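TRAP solute Binding Protein (Uncultured marine bacterium, PDB 5I7I) probably captures aromatic acids such as 3-hydroxybenzoate as the extracytoplasmic solute-binding component of a TRAP transporter. Local coordinates at residues 133-147 / 233-247. Residues are numbered along the deposited sequence; the frame is centred on the assembly and turned at random.
Sequences LKDYKVLAVFCHAPG and LYTTPFLFLMNKAKY. With 3HB (3-hydroxybenzoic acid), chain C.
H144, just past strand 136-143, and F238, in the antiparallel strand 237-243, meet at the 3-hydroxybenzoate pocket. F238 CZ lies at the imidazole's edge, 3.6 Å from H144 CD2, and Y234 CE2 comes to the rim at H144 CE1, the Y234 and H144 rings inclined at 84°. T235 OG1 sits over an imidazole face and donates to H144 O (2.8 Å). A nearly straight in-plane bond from H144 ND1 to A145 O (2.7 Å) fixes the imidazole's rotation, leaving NE2 to share a water with Y234 OH and the ligand carboxylate atom O1'. An alanine in place of H144 would probably leave this water more weakly held and open a gap beside F238 and Y234. Farther along the sheet, F142 brings CE2 to 3.6 Å from F238 CD2, the rings inclined at 72°. At a classic beta bulge L139 N and A140 N both donate to F240 O, while L139 CD1 stands centrally over the F240 ring. On the sheet's other face L241 CD1 lies over the Y136 ring. Where a helix follows strand 237-243, K137, still in its strand, bends at chi2 (62°) and lays CD over the Y247 ring; its NZ makes an off-centre cation-pi contact and salt-bridges D259. Apolar and aromatic packing along the strands thus gives way to a water-mediated polar grip on the ligand, to which R168 also hydrogen-bonds.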
loop_
_atom_site.group_PDB
_atom_site.type_symbol
_atom_site.label_atom_id
_atom_site.label_comp_id
_atom_site.label_asym_id
_atom_site.label_seq_id
_atom_site.Cartn_x
_atom_site.Cartn_y
_atom_site.Cartn_z
ATOM N N LEU A 133 -6.926 14.204 -3.109
ATOM C CA LEU A 133 -6.200 14.566 -1.899
ATOM C C LEU A 133 -6.235 16.064 -1.626
ATOM O O LEU A 133 -5.480 16.553 -0.774
ATOM C CB LEU A 133 -4.775 14.017 -1.970
ATOM C CG LEU A 133 -4.759 12.481 -1.963
ATOM C CD1 LEU A 133 -3.393 11.930 -2.338
ATOM C CD2 LEU A 133 -5.164 11.952 -0.596
ATOM N N LYS A 134 -7.123 16.795 -2.308
ATOM C CA LYS A 134 -7.205 18.245 -2.150
ATOM C C LYS A 134 -7.441 18.678 -0.705
ATOM O O LYS A 134 -7.079 19.806 -0.343
ATOM C CB LYS A 134 -8.286 18.825 -3.077
ATOM C CG LYS A 134 -9.708 18.396 -2.753
ATOM C CD LYS A 134 -10.738 19.030 -3.676
ATOM C CE LYS A 134 -12.137 18.719 -3.190
ATOM N NZ LYS A 134 -12.367 17.252 -3.155
ATOM N N ASP A 135 -8.033 17.827 0.134
ATOM C CA ASP A 135 -8.348 18.232 1.500
ATOM C C ASP A 135 -7.182 18.029 2.464
ATOM O O ASP A 135 -7.354 18.257 3.664
ATOM C CB ASP A 135 -9.580 17.491 2.041
ATOM C CG ASP A 135 -10.869 17.828 1.283
ATOM O OD1 ASP A 135 -10.932 18.887 0.627
ATOM O OD2 ASP A 135 -11.816 17.028 1.377
ATOM N N TYR A 136 -6.015 17.602 1.967
ATOM C CA TYR A 136 -4.856 17.254 2.776
ATOM C C TYR A 136 -3.621 17.975 2.257
ATOM O O TYR A 136 -3.559 18.417 1.106
ATOM C CB TYR A 136 -4.572 15.741 2.706
ATOM C CG TYR A 136 -5.772 14.860 2.967
ATOM C CD1 TYR A 136 -6.666 14.572 1.943
ATOM C CD2 TYR A 136 -6.052 14.364 4.239
ATOM C CE1 TYR A 136 -7.785 13.790 2.166
ATOM C CE2 TYR A 136 -7.169 13.568 4.473
ATOM C CZ TYR A 136 -8.033 13.294 3.431
ATOM O OH TYR A 136 -9.137 12.506 3.614
ATOM N N LYS A 137 -2.614 18.043 3.118
ATOM C CA LYS A 137 -1.247 18.303 2.686
ATOM C C LYS A 137 -0.621 16.950 2.381
ATOM O O LYS A 137 -0.433 16.117 3.283
ATOM C CB LYS A 137 -0.455 19.047 3.767
ATOM C CG LYS A 137 1.046 19.115 3.508
ATOM C CD LYS A 137 1.414 19.857 2.235
ATOM C CE LYS A 137 2.932 19.818 2.045
ATOM N NZ LYS A 137 3.368 20.609 0.855
ATOM N N VAL A 138 -0.286 16.733 1.122
ATOM C CA VAL A 138 0.299 15.463 0.712
ATOM C C VAL A 138 1.776 15.494 1.072
ATOM O O VAL A 138 2.509 16.398 0.646
ATOM C CB VAL A 138 0.115 15.219 -0.788
ATOM C CG1 VAL A 138 0.867 13.954 -1.228
ATOM C CG2 VAL A 138 -1.364 15.110 -1.142
ATOM N N LEU A 139 2.219 14.525 1.873
ATOM C CA LEU A 139 3.650 14.324 2.053
ATOM C C LEU A 139 4.178 13.377 0.985
ATOM O O LEU A 139 5.105 13.727 0.246
ATOM C CB LEU A 139 3.978 13.844 3.471
ATOM C CG LEU A 139 3.449 14.758 4.586
ATOM C CD1 LEU A 139 3.712 14.112 5.926
ATOM C CD2 LEU A 139 4.067 16.153 4.512
ATOM N N ALA A 140 3.576 12.200 0.843
ATOM C CA ALA A 140 3.891 11.356 -0.301
ATOM C C ALA A 140 2.793 10.336 -0.456
ATOM O O ALA A 140 2.160 9.935 0.523
ATOM C CB ALA A 140 5.221 10.624 -0.119
ATOM N N VAL A 141 2.575 9.923 -1.698
ATOM C CA VAL A 141 1.799 8.736 -2.022
ATOM C C VAL A 141 2.741 7.746 -2.687
ATOM O O VAL A 141 3.539 8.126 -3.552
ATOM C CB VAL A 141 0.628 9.086 -2.952
ATOM C CG1 VAL A 141 -0.192 7.848 -3.288
ATOM C CG2 VAL A 141 -0.263 10.135 -2.306
ATOM N N PHE A 142 2.702 6.500 -2.225
ATOM C CA PHE A 142 3.639 5.480 -2.675
ATOM C C PHE A 142 2.992 4.119 -2.452
ATOM O O PHE A 142 1.800 4.033 -2.149
ATOM C CB PHE A 142 5.007 5.657 -2.013
ATOM C CG PHE A 142 5.016 5.659 -0.507
ATOM C CD1 PHE A 142 4.867 6.846 0.203
ATOM C CD2 PHE A 142 5.231 4.489 0.201
ATOM C CE1 PHE A 142 4.951 6.855 1.577
ATOM C CE2 PHE A 142 5.319 4.501 1.577
ATOM C CZ PHE A 142 5.163 5.687 2.256
ATOM N N CYS A 143 3.752 3.040 -2.629
ATOM C CA CYS A 143 3.147 1.719 -2.578
ATOM C C CYS A 143 4.196 0.700 -2.190
ATOM O O CYS A 143 5.395 0.983 -2.187
ATOM C CB CYS A 143 2.495 1.363 -3.916
ATOM S SG CYS A 143 3.643 1.289 -5.300
ATOM N N HIS A 144 3.731 -0.512 -1.917
ATOM C CA HIS A 144 4.616 -1.615 -1.593
ATOM C C HIS A 144 5.086 -2.327 -2.867
ATOM O O HIS A 144 4.527 -2.170 -3.955
ATOM C CB HIS A 144 3.970 -2.574 -0.581
ATOM C CG HIS A 144 2.634 -3.159 -0.960
ATOM N ND1 HIS A 144 2.486 -4.161 -1.900
ATOM C CD2 HIS A 144 1.398 -2.962 -0.430
ATOM C CE1 HIS A 144 1.214 -4.528 -1.952
ATOM N NE2 HIS A 144 0.536 -3.832 -1.060
ATOM N N ALA A 145 6.154 -3.096 -2.737
ATOM C CA ALA A 145 6.532 -3.987 -3.824
ATOM C C ALA A 145 5.383 -4.951 -4.096
ATOM O O ALA A 145 4.558 -5.196 -3.225
ATOM C CB ALA A 145 7.788 -4.755 -3.436
ATOM N N PRO A 146 5.280 -5.489 -5.303
ATOM C CA PRO A 146 4.103 -6.305 -5.621
ATOM C C PRO A 146 3.787 -7.358 -4.573
ATOM O O PRO A 146 4.666 -8.056 -4.062
ATOM C CB PRO A 146 4.455 -6.928 -6.966
ATOM C CG PRO A 146 5.345 -5.912 -7.602
ATOM C CD PRO A 146 6.179 -5.355 -6.461
ATOM N N GLY A 147 2.517 -7.456 -4.239
ATOM C CA GLY A 147 2.081 -8.446 -3.283
ATOM C C GLY A 147 2.219 -9.877 -3.772
ATOM O O GLY A 147 2.301 -10.160 -4.971
ATOM N N LEU A 233 1.748 -8.975 -9.149
ATOM C CA LEU A 233 0.328 -9.298 -9.067
ATOM C C LEU A 233 -0.519 -8.057 -8.852
ATOM O O LEU A 233 -1.508 -7.846 -9.560
ATOM C CB LEU A 233 0.121 -10.294 -7.928
ATOM C CG LEU A 233 -1.265 -10.888 -7.788
ATOM C CD1 LEU A 233 -1.561 -11.770 -9.014
ATOM C CD2 LEU A 233 -1.359 -11.685 -6.482
ATOM N N TYR A 234 -0.146 -7.224 -7.888
ATOM C CA TYR A 234 -0.889 -6.023 -7.539
ATOM C C TYR A 234 -0.031 -5.251 -6.555
ATOM O O TYR A 234 0.919 -5.789 -5.966
ATOM C CB TYR A 234 -2.243 -6.348 -6.865
ATOM C CG TYR A 234 -2.020 -6.733 -5.414
ATOM C CD1 TYR A 234 -1.594 -8.001 -5.071
ATOM C CD2 TYR A 234 -2.164 -5.793 -4.389
ATOM C CE1 TYR A 234 -1.319 -8.336 -3.753
ATOM C CE2 TYR A 234 -1.876 -6.129 -3.053
ATOM C CZ TYR A 234 -1.455 -7.395 -2.749
ATOM O OH TYR A 234 -1.118 -7.760 -1.459
ATOM N N THR A 235 -0.397 -3.990 -6.363
ATOM C CA THR A 235 0.039 -3.250 -5.194
ATOM C C THR A 235 -1.140 -2.429 -4.715
ATOM O O THR A 235 -2.190 -2.378 -5.366
ATOM C CB THR A 235 1.254 -2.360 -5.490
ATOM O OG1 THR A 235 1.758 -1.865 -4.262
ATOM C CG2 THR A 235 0.884 -1.169 -6.354
ATOM N N THR A 236 -0.971 -1.783 -3.564
ATOM C CA THR A 236 -2.016 -0.893 -3.067
ATOM C C THR A 236 -1.392 0.406 -2.551
ATOM O O THR A 236 -0.341 0.372 -1.889
ATOM C CB THR A 236 -2.931 -1.571 -2.023
ATOM O OG1 THR A 236 -4.171 -0.876 -1.888
ATOM C CG2 THR A 236 -2.252 -1.678 -0.656
ATOM N N PRO A 237 -1.952 1.557 -2.914
ATOM C CA PRO A 237 -1.342 2.831 -2.516
ATOM C C PRO A 237 -1.432 3.122 -1.028
ATOM O O PRO A 237 -2.480 2.958 -0.394
ATOM C CB PRO A 237 -2.112 3.867 -3.334
ATOM C CG PRO A 237 -2.506 3.137 -4.532
ATOM C CD PRO A 237 -2.854 1.756 -4.059
ATOM N N PHE A 238 -0.306 3.571 -0.493
ATOM C CA PHE A 238 -0.178 4.156 0.828
ATOM C C PHE A 238 -0.278 5.676 0.752
ATOM O O PHE A 238 0.188 6.293 -0.203
ATOM C CB PHE A 238 1.205 3.838 1.393
ATOM C CG PHE A 238 1.525 2.376 1.538
ATOM C CD1 PHE A 238 0.619 1.486 2.087
ATOM C CD2 PHE A 238 2.777 1.927 1.173
ATOM C CE1 PHE A 238 0.955 0.147 2.261
ATOM C CE2 PHE A 238 3.143 0.598 1.353
ATOM C CZ PHE A 238 2.224 -0.290 1.907
ATOM N N LEU A 239 -0.864 6.273 1.788
ATOM C CA LEU A 239 -0.979 7.717 1.915
ATOM C C LEU A 239 -0.181 8.154 3.128
ATOM O O LEU A 239 -0.394 7.650 4.236
ATOM C CB LEU A 239 -2.432 8.134 2.130
ATOM C CG LEU A 239 -3.436 7.617 1.102
ATOM C CD1 LEU A 239 -4.850 8.032 1.484
ATOM C CD2 LEU A 239 -3.068 8.131 -0.292
ATOM N N PHE A 240 0.707 9.121 2.918
ATOM C CA PHE A 240 1.461 9.771 3.990
ATOM C C PHE A 240 1.039 11.232 3.915
ATOM O O PHE A 240 1.404 11.940 2.972
ATOM C CB PHE A 240 2.957 9.566 3.770
ATOM C CG PHE A 240 3.847 10.030 4.919
ATOM C CD1 PHE A 240 3.532 9.800 6.250
ATOM C CD2 PHE A 240 5.067 10.648 4.621
ATOM C CE1 PHE A 240 4.414 10.208 7.255
ATOM C CE2 PHE A 240 5.915 11.056 5.601
ATOM C CZ PHE A 240 5.590 10.852 6.912
ATOM N N LEU A 241 0.188 11.646 4.856
ATOM C CA LEU A 241 -0.565 12.887 4.753
ATOM C C LEU A 241 -0.436 13.713 6.017
ATOM O O LEU A 241 -0.323 13.177 7.119
ATOM C CB LEU A 241 -2.061 12.581 4.596
ATOM C CG LEU A 241 -2.470 11.686 3.431
ATOM C CD1 LEU A 241 -3.968 11.483 3.492
ATOM C CD2 LEU A 241 -2.058 12.287 2.118
ATOM N N MET A 242 -0.483 15.033 5.845
ATOM C CA MET A 242 -0.479 15.975 6.950
ATOM C C MET A 242 -1.764 16.786 6.903
ATOM O O MET A 242 -2.323 17.060 5.831
ATOM C CB MET A 242 0.727 16.905 6.814
ATOM C CG MET A 242 0.892 17.911 7.944
ATOM S SD MET A 242 2.442 18.796 7.832
ATOM C CE MET A 242 3.576 17.704 8.648
ATOM N N ASN A 243 -2.223 17.200 8.077
ATOM C CA ASN A 243 -3.382 18.076 8.142
ATOM C C ASN A 243 -3.067 19.397 7.450
ATOM O O ASN A 243 -2.018 20.007 7.688
ATOM C CB ASN A 243 -3.746 18.315 9.600
ATOM C CG ASN A 243 -4.868 19.329 9.762
ATOM O OD1 ASN A 243 -4.632 20.488 10.079
ATOM N ND2 ASN A 243 -6.093 18.889 9.534
ATOM N N LYS A 244 -3.981 19.840 6.587
ATOM C CA LYS A 244 -3.724 21.021 5.773
ATOM C C LYS A 244 -3.583 22.267 6.636
ATOM O O LYS A 244 -2.637 23.037 6.466
ATOM C CB LYS A 244 -4.852 21.186 4.754
ATOM C CG LYS A 244 -4.571 22.157 3.620
ATOM C CD LYS A 244 -5.561 21.931 2.485
ATOM C CE LYS A 244 -5.074 22.531 1.183
ATOM N NZ LYS A 244 -6.073 22.282 0.108
ATOM N N ALA A 245 -4.524 22.496 7.558
ATOM C CA ALA A 245 -4.470 23.703 8.378
ATOM C C ALA A 245 -3.180 23.751 9.189
ATOM O O ALA A 245 -2.578 24.823 9.357
ATOM C CB ALA A 245 -5.694 23.767 9.289
ATOM N N LYS A 246 -2.728 22.594 9.680
ATOM C CA LYS A 246 -1.508 22.551 10.472
ATOM C C LYS A 246 -0.296 22.897 9.616
ATOM O O LYS A 246 0.552 23.703 10.016
ATOM C CB LYS A 246 -1.346 21.187 11.142
ATOM C CG LYS A 246 -0.187 21.114 12.148
ATOM C CD LYS A 246 -0.400 22.016 13.361
ATOM C CE LYS A 246 0.651 21.746 14.425
ATOM N NZ LYS A 246 0.214 22.232 15.763
ATOM N N TYR A 247 -0.202 22.308 8.422
ATOM C CA TYR A 247 0.845 22.713 7.492
ATOM C C TYR A 247 0.778 24.216 7.208
ATOM O O TYR A 247 1.798 24.910 7.226
ATOM C CB TYR A 247 0.735 21.927 6.182
ATOM C CG TYR A 247 1.653 22.465 5.089
ATOM C CD1 TYR A 247 3.008 22.151 5.057
ATOM C CD2 TYR A 247 1.156 23.306 4.099
ATOM C CE1 TYR A 247 3.845 22.656 4.061
ATOM C CE2 TYR A 247 1.978 23.819 3.109
ATOM C CZ TYR A 247 3.325 23.469 3.083
ATOM O OH TYR A 247 4.147 23.974 2.102
HETATM C "C1'" 3HB C . -2.028 -4.429 3.667
HETATM O "O1'" 3HB C . -2.034 -5.369 2.831
HETATM O "O2'" 3HB C . -3.101 -4.063 4.213
HETATM C C1 3HB C . -0.719 -3.770 4.081
HETATM C C2 3HB C . 0.444 -4.062 3.370
HETATM C C3 3HB C . 1.635 -3.485 3.732
HETATM C C4 3HB C . 1.696 -2.642 4.809
HETATM C C5 3HB C . 0.536 -2.344 5.520
HETATM C C6 3HB C . -0.672 -2.908 5.163
HETATM O O3 3HB C . 2.771 -3.784 3.014
HETATM O O HOH W 1 -6.592 18.492 6.256
HETATM O O HOH W 2 -1.325 -5.616 0.145
HETATM O O HOH W 3 3.624 -10.463 -7.432
#